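Local structure of possible hydrolase (6WYN) at residues E205-T218 / V234-W248. The protein hydrolyses carboxylic esters, preferring short, straight-chain alkyl esters, and is likely involved in ester and lipid metabolism, though its physiological substrate is unknown. Numbering follows the deposited sequence.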
ATOM      1  N   GLU A 205     -18.570 -13.181   3.029  1.00 98.23           N
ATOM      2  CA  GLU A 205     -17.316 -12.642   3.634  1.00 93.27           C
ATOM      3  C   GLU A 205     -16.296 -13.773   3.797  1.00 88.84           C
ATOM      4  O   GLU A 205     -15.133 -13.423   4.107  1.00 91.62           O
ATOM      5  CB  GLU A 205     -17.611 -11.928   4.957  1.00 91.89           C
ATOM      6  CG  GLU A 205     -16.769 -10.693   5.205  1.00 96.23           C
ATOM      7  CD  GLU A 205     -16.865 -10.183   6.632  1.00101.99           C
ATOM      8  OE1 GLU A 205     -17.903  -9.583   6.974  1.00108.52           O
ATOM      9  OE2 GLU A 205     -15.904 -10.387   7.398  1.00107.72           O
ATOM     10  N   ARG A 206     -16.711 -15.046   3.650  1.00 84.37           N
ATOM     11  CA  ARG A 206     -15.859 -16.255   3.788  1.00 75.74           C
ATOM     12  C   ARG A 206     -15.600 -16.427   5.288  1.00 69.93           C
ATOM     13  O   ARG A 206     -15.897 -15.498   6.044  1.00 91.02           O
ATOM     14  CB  ARG A 206     -14.578 -16.132   2.958  1.00 76.57           C
ATOM     15  CG  ARG A 206     -13.721 -17.389   2.905  1.00 82.42           C
ATOM     16  CD  ARG A 206     -14.336 -18.588   2.198  1.00 84.68           C
ATOM     17  NE  ARG A 206     -13.299 -19.433   1.608  1.00 82.48           N
ATOM     18  CZ  ARG A 206     -12.845 -20.591   2.100  1.00 81.33           C
ATOM     19  NH1 ARG A 206     -13.335 -21.108   3.217  1.00 78.07           N
ATOM     20  NH2 ARG A 206     -11.885 -21.234   1.455  1.00 78.15           N
ATOM     21  N   GLU A 207     -15.186 -17.617   5.697  1.00 54.09           N
ATOM     22  CA  GLU A 207     -14.603 -17.935   7.024  1.00 52.00           C
ATOM     23  C   GLU A 207     -13.561 -19.023   6.739  1.00 43.39           C
ATOM     24  O   GLU A 207     -13.622 -19.610   5.651  1.00 47.74           O
ATOM     25  CB  GLU A 207     -15.676 -18.358   8.042  1.00 56.28           C
ATOM     26  CG  GLU A 207     -16.354 -17.188   8.763  1.00 65.20           C
ATOM     27  CD  GLU A 207     -17.234 -17.489   9.984  1.00 66.17           C
ATOM     28  OE1 GLU A 207     -18.283 -16.826  10.125  1.00 59.16           O
ATOM     29  OE2 GLU A 207     -16.864 -18.356  10.818  1.00 61.49           O
ATOM     30  N   PHE A 208     -12.627 -19.284   7.644  1.00 37.90           N
ATOM     31  CA  PHE A 208     -11.529 -20.241   7.384  1.00 38.85           C
ATOM     32  C   PHE A 208     -11.342 -21.094   8.621  1.00 43.56           C
ATOM     33  O   PHE A 208     -11.316 -20.597   9.746  1.00 50.10           O
ATOM     34  CB  PHE A 208     -10.226 -19.528   7.000  1.00 39.35           C
ATOM     35  CG  PHE A 208     -10.211 -18.876   5.639  1.00 34.80           C
ATOM     36  CD1 PHE A 208      -9.844 -19.599   4.510  1.00 36.49           C
ATOM     37  CD2 PHE A 208     -10.553 -17.540   5.483  1.00 34.89           C
ATOM     38  CE1 PHE A 208      -9.822 -18.997   3.257  1.00 34.55           C
ATOM     39  CE2 PHE A 208     -10.537 -16.937   4.230  1.00 34.78           C
ATOM     40  CZ  PHE A 208     -10.150 -17.664   3.120  1.00 36.61           C
ATOM     41  N   PRO A 209     -11.233 -22.420   8.452  1.00 39.89           N
ATOM     42  CA  PRO A 209     -11.140 -23.304   9.607  1.00 40.99           C
ATOM     43  C   PRO A 209      -9.907 -22.995  10.461  1.00 43.36           C
ATOM     44  O   PRO A 209      -9.908 -23.294  11.633  1.00 42.73           O
ATOM     45  CB  PRO A 209     -11.033 -24.694   8.967  1.00 43.40           C
ATOM     46  CG  PRO A 209     -10.511 -24.420   7.568  1.00 43.07           C
ATOM     47  CD  PRO A 209     -11.181 -23.126   7.167  1.00 41.09           C
ATOM     48  N   SER A 210      -8.852 -22.464   9.846  1.00 40.10           N
ATOM     49  CA  SER A 210      -7.553 -22.297  10.521  1.00 37.88           C
ATOM     50  C   SER A 210      -6.808 -21.108   9.919  1.00 36.79           C
ATOM     51  O   SER A 210      -7.193 -20.638   8.817  1.00 42.44           O
ATOM     52  CB  SER A 210      -6.746 -23.560  10.435  1.00 37.11           C
ATOM     53  OG  SER A 210      -6.404 -23.830   9.089  1.00 36.35           O
ATOM     54  N   PHE A 211      -5.784 -20.667  10.638  1.00 36.81           N
ATOM     55  CA  PHE A 211      -4.745 -19.743  10.136  1.00 36.34           C
ATOM     56  C   PHE A 211      -4.073 -20.417   8.928  1.00 33.71           C
ATOM     57  O   PHE A 211      -3.990 -19.758   7.891  1.00 28.11           O
ATOM     58  CB  PHE A 211      -3.761 -19.384  11.256  1.00 33.28           C
ATOM     59  CG  PHE A 211      -2.625 -18.503  10.810  1.00 29.28           C
ATOM     60  CD1 PHE A 211      -2.767 -17.129  10.751  1.00 30.64           C
ATOM     61  CD2 PHE A 211      -1.406 -19.049  10.449  1.00 30.16           C
ATOM     62  CE1 PHE A 211      -1.718 -16.322  10.328  1.00 28.36           C
ATOM     63  CE2 PHE A 211      -0.357 -18.244  10.027  1.00 28.97           C
ATOM     64  CZ  PHE A 211      -0.513 -16.881   9.977  1.00 27.66           C
ATOM     65  N   GLN A 212      -3.673 -21.694   9.059  1.00 31.89           N
ATOM     66  CA  GLN A 212      -2.898 -22.442   8.034  1.00 31.04           C
ATOM     67  C   GLN A 212      -3.611 -22.385   6.680  1.00 27.41           C
ATOM     68  O   GLN A 212      -2.940 -22.221   5.686  1.00 27.52           O
ATOM     69  CB  GLN A 212      -2.664 -23.888   8.472  1.00 31.93           C
ATOM     70  CG  GLN A 212      -1.804 -24.691   7.495  1.00 32.19           C
ATOM     71  CD  GLN A 212      -0.421 -24.102   7.367  1.00 34.17           C
ATOM     72  OE1 GLN A 212       0.217 -23.768   8.361  1.00 37.24           O
ATOM     73  NE2 GLN A 212       0.055 -23.945   6.142  1.00 33.60           N
ATOM     74  N   ALA A 213      -4.937 -22.467   6.647  1.00 28.08           N
ATOM     75  CA  ALA A 213      -5.763 -22.438   5.416  1.00 27.28           C
ATOM     76  C   ALA A 213      -5.649 -21.087   4.685  1.00 28.56           C
ATOM     77  O   ALA A 213      -5.730 -21.022   3.414  1.00 23.07           O
ATOM     78  CB  ALA A 213      -7.200 -22.702   5.794  1.00 28.11           C
ATOM     79  N   MET A 214      -5.507 -20.001   5.436  1.00 26.28           N
ATOM     80  CA  MET A 214      -5.262 -18.682   4.800  1.00 27.21           C
ATOM     81  C   MET A 214      -3.822 -18.651   4.279  1.00 23.03           C
ATOM     82  O   MET A 214      -3.599 -18.223   3.134  1.00 22.29           O
ATOM     83  CB  MET A 214      -5.531 -17.576   5.822  1.00 29.88           C
ATOM     84  CG  MET A 214      -6.959 -17.653   6.366  1.00 30.81           C
ATOM     85  SD  MET A 214      -7.301 -16.216   7.390  1.00 34.56           S
ATOM     86  CE  MET A 214      -8.220 -15.206   6.243  1.00 33.12           C
ATOM     87  N   LEU A 215      -2.893 -19.192   5.071  1.00 22.38           N
ATOM     88  CA  LEU A 215      -1.470 -19.313   4.693  1.00 20.79           C
ATOM     89  C   LEU A 215      -1.326 -20.204   3.440  1.00 21.04           C
ATOM     90  O   LEU A 215      -0.577 -19.801   2.559  1.00 19.29           O
ATOM     91  CB  LEU A 215      -0.693 -19.822   5.899  1.00 18.94           C
ATOM     92  CG  LEU A 215       0.808 -19.936   5.682  1.00 19.92           C
ATOM     93  CD1 LEU A 215       1.418 -18.639   5.197  1.00 19.10           C
ATOM     94  CD2 LEU A 215       1.487 -20.408   6.943  1.00 20.66           C
ATOM     95  N   ASP A 216      -2.135 -21.255   3.288  1.00 22.08           N
ATOM     96  CA  ASP A 216      -2.084 -22.208   2.136  1.00 24.73           C
ATOM     97  C   ASP A 216      -2.453 -21.480   0.840  1.00 24.68           C
ATOM     98  O   ASP A 216      -1.753 -21.648  -0.153  1.00 23.73           O
ATOM     99  CB  ASP A 216      -2.988 -23.421   2.396  1.00 25.30           C
ATOM    100  CG  ASP A 216      -2.400 -24.430   3.390  1.00 30.39           C
ATOM    101  OD1 ASP A 216      -1.151 -24.410   3.630  1.00 30.02           O
ATOM    102  OD2 ASP A 216      -3.182 -25.272   3.903  1.00 33.48           O
ATOM    103  N   LEU A 217      -3.482 -20.632   0.904  1.00 24.10           N
ATOM    104  CA  LEU A 217      -3.947 -19.740  -0.180  1.00 25.70           C
ATOM    105  C   LEU A 217      -2.826 -18.770  -0.590  1.00 23.24           C
ATOM    106  O   LEU A 217      -2.543 -18.621  -1.773  1.00 23.20           O
ATOM    107  CB  LEU A 217      -5.171 -19.028   0.401  1.00 31.32           C
ATOM    108  CG  LEU A 217      -6.314 -18.798  -0.574  1.00 39.82           C
ATOM    109  CD1 LEU A 217      -6.706 -20.107  -1.261  1.00 37.68           C
ATOM    110  CD2 LEU A 217      -7.503 -18.156   0.147  1.00 44.08           C
ATOM    111  N   THR A 218      -2.133 -18.169   0.370  1.00 21.86           N
ATOM    112  CA  THR A 218      -1.065 -17.166   0.121  1.00 18.45           C
ATOM    113  C   THR A 218       0.170 -17.891  -0.438  1.00 18.22           C
ATOM    114  O   THR A 218       0.824 -17.392  -1.364  1.00 15.48           O
ATOM    115  CB  THR A 218      -0.797 -16.436   1.432  1.00 18.66           C
ATOM    116  OG1 THR A 218      -2.047 -15.917   1.891  1.00 22.35           O
ATOM    117  CG2 THR A 218       0.217 -15.342   1.287  1.00 18.07           C
ATOM    118  N   VAL A 234       0.231 -12.716   6.382  1.00 16.85           N
ATOM    119  CA  VAL A 234      -1.118 -13.265   6.682  1.00 17.92           C
ATOM    120  C   VAL A 234      -1.533 -12.903   8.126  1.00 18.13           C
ATOM    121  O   VAL A 234      -2.660 -12.477   8.310  1.00 16.51           O
ATOM    122  CB  VAL A 234      -1.181 -14.778   6.439  1.00 18.89           C
ATOM    123  CG1 VAL A 234      -2.495 -15.373   6.934  1.00 21.75           C
ATOM    124  CG2 VAL A 234      -0.975 -15.124   4.965  1.00 19.44           C
ATOM    125  N   PHE A 235      -0.668 -13.102   9.113  1.00 17.89           N
ATOM    126  CA  PHE A 235      -0.906 -12.642  10.504  1.00 17.87           C
ATOM    127  C   PHE A 235      -1.493 -11.207  10.546  1.00 19.11           C
ATOM    128  O   PHE A 235      -2.577 -10.973  11.111  1.00 20.55           O
ATOM    129  CB  PHE A 235       0.414 -12.714  11.248  1.00 19.28           C
ATOM    130  CG  PHE A 235       0.346 -12.131  12.624  1.00 21.47           C
ATOM    131  CD1 PHE A 235      -0.539 -12.651  13.557  1.00 24.71           C
ATOM    132  CD2 PHE A 235       1.141 -11.054  12.969  1.00 22.65           C
ATOM    133  CE1 PHE A 235      -0.605 -12.112  14.834  1.00 26.30           C
ATOM    134  CE2 PHE A 235       1.068 -10.511  14.244  1.00 25.23           C
ATOM    135  CZ  PHE A 235       0.204 -11.047  15.170  1.00 24.95           C
ATOM    136  N   HIS A 236      -0.843 -10.246   9.904  1.00 16.12           N
ATOM    137  CA  HIS A 236      -1.274  -8.815   9.901  1.00 16.96           C
ATOM    138  C   HIS A 236      -2.575  -8.630   9.107  1.00 16.74           C
ATOM    139  O   HIS A 236      -3.331  -7.696   9.396  1.00 15.47           O
ATOM    140  CB  HIS A 236      -0.177  -7.924   9.340  1.00 14.71           C
ATOM    141  CG  HIS A 236       1.021  -7.886  10.200  1.00 15.19           C
ATOM    142  ND1 HIS A 236       0.917  -7.775  11.563  1.00 14.58           N
ATOM    143  CD2 HIS A 236       2.337  -7.967   9.889  1.00 14.24           C
ATOM    144  CE1 HIS A 236       2.131  -7.705  12.064  1.00 16.93           C
ATOM    145  NE2 HIS A 236       3.027  -7.877  11.073  1.00 15.71           N
ATOM    146  N   ASN A 237      -2.813  -9.471   8.104  1.00 15.54           N
ATOM    147  CA  ASN A 237      -3.912  -9.236   7.143  1.00 16.29           C
ATOM    148  C   ASN A 237      -5.149 -10.035   7.535  1.00 16.20           C
ATOM    149  O   ASN A 237      -6.135 -10.022   6.765  1.00 19.10           O
ATOM    150  CB  ASN A 237      -3.498  -9.555   5.723  1.00 15.94           C
ATOM    151  CG  ASN A 237      -4.067  -8.596   4.710  1.00 17.88           C
ATOM    152  OD1 ASN A 237      -4.555  -7.505   5.053  1.00 19.60           O
ATOM    153  ND2 ASN A 237      -3.956  -8.963   3.442  1.00 18.48           N
ATOM    154  N   SER A 238      -5.092 -10.707   8.662  1.00 17.82           N
ATOM    155  CA  SER A 238      -6.150 -11.638   9.109  1.00 20.31           C
ATOM    156  C   SER A 238      -6.474 -11.447  10.606  1.00 22.47           C
ATOM    157  O   SER A 238      -5.668 -10.819  11.318  1.00 22.61           O
ATOM    158  CB  SER A 238      -5.753 -13.059   8.780  1.00 18.17           C
ATOM    159  OG  SER A 238      -4.827 -13.596   9.693  1.00 17.89           O
ATOM    160  N   ARG A 239      -7.586 -12.020  11.075  1.00 24.74           N
ATOM    161  CA  ARG A 239      -7.900 -12.101  12.533  1.00 29.70           C
ATOM    162  C   ARG A 239      -8.736 -13.338  12.864  1.00 31.96           C
ATOM    163  O   ARG A 239      -9.546 -13.750  11.998  1.00 34.85           O
ATOM    164  CB  ARG A 239      -8.675 -10.862  12.981  1.00 29.28           C
ATOM    165  CG  ARG A 239     -10.083 -10.762  12.413  1.00 30.83           C
ATOM    166  CD  ARG A 239     -10.562  -9.313  12.418  1.00 29.91           C
ATOM    167  NE  ARG A 239     -11.931  -9.200  11.950  1.00 29.68           N
ATOM    168  CZ  ARG A 239     -13.018  -9.581  12.640  1.00 33.47           C
ATOM    169  NH1 ARG A 239     -14.215  -9.424  12.110  1.00 34.07           N
ATOM    170  NH2 ARG A 239     -12.915 -10.108  13.850  1.00 33.83           N
ATOM    171  N   ARG A 240      -8.604 -13.830  14.100  1.00 33.58           N
ATOM    172  CA  ARG A 240      -9.369 -14.995  14.620  1.00 42.74           C
ATOM    173  C   ARG A 240     -10.721 -14.533  15.184  1.00 40.10           C
ATOM    174  O   ARG A 240     -10.721 -13.607  16.001  1.00 41.94           O
ATOM    175  CB  ARG A 240      -8.578 -15.730  15.704  1.00 46.92           C
ATOM    176  CG  ARG A 240      -9.101 -17.140  15.949  1.00 57.44           C
ATOM    177  CD  ARG A 240      -8.810 -17.715  17.317  1.00 63.23           C
ATOM    178  NE  ARG A 240      -9.108 -19.141  17.256  1.00 73.06           N
ATOM    179  CZ  ARG A 240      -8.218 -20.134  17.323  1.00 82.06           C
ATOM    180  NH1 ARG A 240      -6.930 -19.889  17.508  1.00 85.25           N
ATOM    181  NH2 ARG A 240      -8.633 -21.387  17.224  1.00 82.90           N
ATOM    182  N   LEU A 241     -11.820 -15.157  14.759  1.00 40.42           N
ATOM    183  CA  LEU A 241     -13.181 -14.981  15.344  1.00 44.21           C
ATOM    184  C   LEU A 241     -13.274 -15.790  16.637  1.00 46.92           C
ATOM    185  O   LEU A 241     -12.543 -16.793  16.752  1.00 50.34           O
ATOM    186  CB  LEU A 241     -14.232 -15.457  14.341  1.00 43.22           C
ATOM    187  CG  LEU A 241     -14.194 -14.760  12.984  1.00 39.54           C
ATOM    188  CD1 LEU A 241     -15.313 -15.289  12.098  1.00 42.80           C
ATOM    189  CD2 LEU A 241     -14.299 -13.260  13.152  1.00 39.31           C
ATOM    190  N   ASP A 242     -14.150 -15.388  17.567  1.00 52.02           N
ATOM    191  CA  ASP A 242     -14.392 -16.121  18.842  1.00 50.17           C
ATOM    192  C   ASP A 242     -14.765 -17.569  18.511  1.00 50.56           C
ATOM    193  O   ASP A 242     -14.281 -18.464  19.218  1.00 53.51           O
ATOM    194  CB  ASP A 242     -15.474 -15.449  19.682  1.00 51.81           C
ATOM    195  CG  ASP A 242     -15.177 -13.973  19.845  1.00 48.11           C
ATOM    196  OD1 ASP A 242     -14.158 -13.666  20.458  1.00 49.26           O
ATOM    197  OD2 ASP A 242     -15.925 -13.162  19.289  1.00 44.96           O
ATOM    198  N   ASN A 243     -15.516 -17.795  17.429  1.00 49.12           N
ATOM    199  CA  ASN A 243     -15.971 -19.151  17.012  1.00 52.01           C
ATOM    200  C   ASN A 243     -14.793 -19.984  16.478  1.00 57.61           C
ATOM    201  O   ASN A 243     -15.075 -21.039  15.874  1.00 65.17           O
ATOM    202  CB  ASN A 243     -17.096 -19.094  15.977  1.00 49.32           C
ATOM    203  CG  ASN A 243     -16.687 -18.483  14.657  1.00 49.80           C
ATOM    204  OD1 ASN A 243     -15.506 -18.478  14.301  1.00 54.05           O
ATOM    205  ND2 ASN A 243     -17.661 -17.964  13.929  1.00 46.49           N
ATOM    206  N   GLY A 244     -13.543 -19.521  16.645  1.00 54.38           N
ATOM    207  CA  GLY A 244     -12.313 -20.278  16.331  1.00 53.32           C
ATOM    208  C   GLY A 244     -11.856 -20.147  14.874  1.00 46.63           C
ATOM    209  O   GLY A 244     -10.677 -20.445  14.616  1.00 46.23           O
ATOM    210  N   ASN A 245     -12.760 -19.770  13.964  1.00 41.20           N
ATOM    211  CA  ASN A 245     -12.491 -19.518  12.528  1.00 40.76           C
ATOM    212  C   ASN A 245     -11.667 -18.233  12.340  1.00 44.64           C
ATOM    213  O   ASN A 245     -11.624 -17.400  13.265  1.00 42.79           O
ATOM    214  CB  ASN A 245     -13.790 -19.388  11.731  1.00 41.50           C
ATOM    215  CG  ASN A 245     -14.475 -20.718  11.492  1.00 45.93           C
ATOM    216  OD1 ASN A 245     -13.899 -21.779  11.747  1.00 44.96           O
ATOM    217  ND2 ASN A 245     -15.698 -20.665  10.985  1.00 41.50           N
ATOM    218  N   TRP A 246     -11.074 -18.066  11.147  1.00 45.84           N
ATOM    219  CA  TRP A 246     -10.300 -16.867  10.734  1.00 38.21           C
ATOM    220  C   TRP A 246     -10.933 -16.175   9.528  1.00 36.89           C
ATOM    221  O   TRP A 246     -11.530 -16.871   8.688  1.00 35.97           O
ATOM    222  CB  TRP A 246      -8.864 -17.253  10.424  1.00 36.32           C
ATOM    223  CG  TRP A 246      -8.201 -17.933  11.564  1.00 34.30           C
ATOM    224  CD1 TRP A 246      -8.464 -19.175  12.067  1.00 35.18           C
ATOM    225  CD2 TRP A 246      -7.167 -17.372  12.377  1.00 33.51           C
ATOM    226  NE1 TRP A 246      -7.623 -19.445  13.116  1.00 33.23           N
ATOM    227  CE2 TRP A 246      -6.824 -18.354  13.335  1.00 34.83           C
ATOM    228  CE3 TRP A 246      -6.487 -16.151  12.372  1.00 31.85           C
ATOM    229  CZ2 TRP A 246      -5.802 -18.150  14.264  1.00 35.78           C
ATOM    230  CZ3 TRP A 246      -5.491 -15.945  13.297  1.00 32.65           C
ATOM    231  CH2 TRP A 246      -5.156 -16.928  14.231  1.00 35.96           C
ATOM    232  N   VAL A 247     -10.736 -14.850   9.430  1.00 32.80           N
ATOM    233  CA  VAL A 247     -11.214 -14.003   8.296  1.00 29.50           C
ATOM    234  C   VAL A 247     -10.115 -13.008   7.882  1.00 26.44           C
ATOM    235  O   VAL A 247      -9.201 -12.715   8.728  1.00 24.95           O
ATOM    236  CB  VAL A 247     -12.518 -13.301   8.722  1.00 37.99           C
ATOM    237  CG1 VAL A 247     -13.003 -12.309   7.675  1.00 41.30           C
ATOM    238  CG2 VAL A 247     -13.597 -14.342   9.046  1.00 36.77           C
ATOM    239  N   TRP A 248     -10.159 -12.547   6.635  1.00 23.48           N
ATOM    240  CA  TRP A 248      -9.329 -11.420   6.127  1.00 27.23           C
ATOM    241  C   TRP A 248      -9.794 -10.114   6.776  1.00 29.46           C
ATOM    242  O   TRP A 248     -11.019  -9.903   6.953  1.00 28.15           O
ATOM    243  CB  TRP A 248      -9.363 -11.309   4.600  1.00 25.33           C
ATOM    244  CG  TRP A 248      -8.787 -12.492   3.863  1.00 31.27           C
ATOM    245  CD1 TRP A 248      -9.465 -13.352   3.036  1.00 31.30           C
ATOM    246  CD2 TRP A 248      -7.405 -12.934   3.839  1.00 30.37           C
ATOM    247  NE1 TRP A 248      -8.600 -14.279   2.507  1.00 31.51           N
ATOM    248  CE2 TRP A 248      -7.340 -14.066   2.993  1.00 30.37           C
ATOM    249  CE3 TRP A 248      -6.217 -12.488   4.439  1.00 28.46           C
ATOM    250  CZ2 TRP A 248      -6.145 -14.747   2.735  1.00 29.64           C
ATOM    251  CZ3 TRP A 248      -5.042 -13.164   4.188  1.00 30.62           C
ATOM    252  CH2 TRP A 248      -5.006 -14.282   3.346  1.00 28.92           C
TER
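Phe208 and Trp246 form a single antiparallel, hydrogen-bonded bridge that brings the loop before helix 211-221 against strand 246-248. Trp246 N donates to Phe208 O at 2.9 Å; the return bond from Phe208 N to Trp246 O is weak. Next to the bridge, Glu207 reaches the hairpin turn with an extended side chain. Its OE2 takes two amide donors. Asn245 ND2 lies 2.6 Å from Glu207 OE2, in a nearly straight bond on the anti side. Asn243 ND2 approaches OE2 from the syn side, in a more bent bond. Asn243 OD1 also accepts from Asn245 N, an Asx turn that helps fix the Asn243 amide.

The segments belong to the region between helix 182-200 and helix 260-268, consistent with the cap domain inserted in the alpha/beta hydrolase fold. Here two helices pack against a two-stranded hairpin through aromatic side chains. Phe211 CB lies over the six-membered ring of Trp246, 3.9 Å from its centroid. With CG anti to the backbone N (chi1 177°), the Phe211 ring turns its edge to that indole face, planes 65° apart. The opposite face of Trp246 carries Arg240 CG. Met214 bends at its last torsion (chi3 100°), placing CE 3.5 Å from the centroid of the Trp248 five-membered ring, over the face. Phe208 makes an offset edge-to-face contact with the same indole, its edge toward the Trp248 face. Val234 fits as a knob among Phe211, Met214, Leu215 and Thr218. The side chain of Trp248 lies about 11 Å from Gly91, a site involved in substrate selectivity.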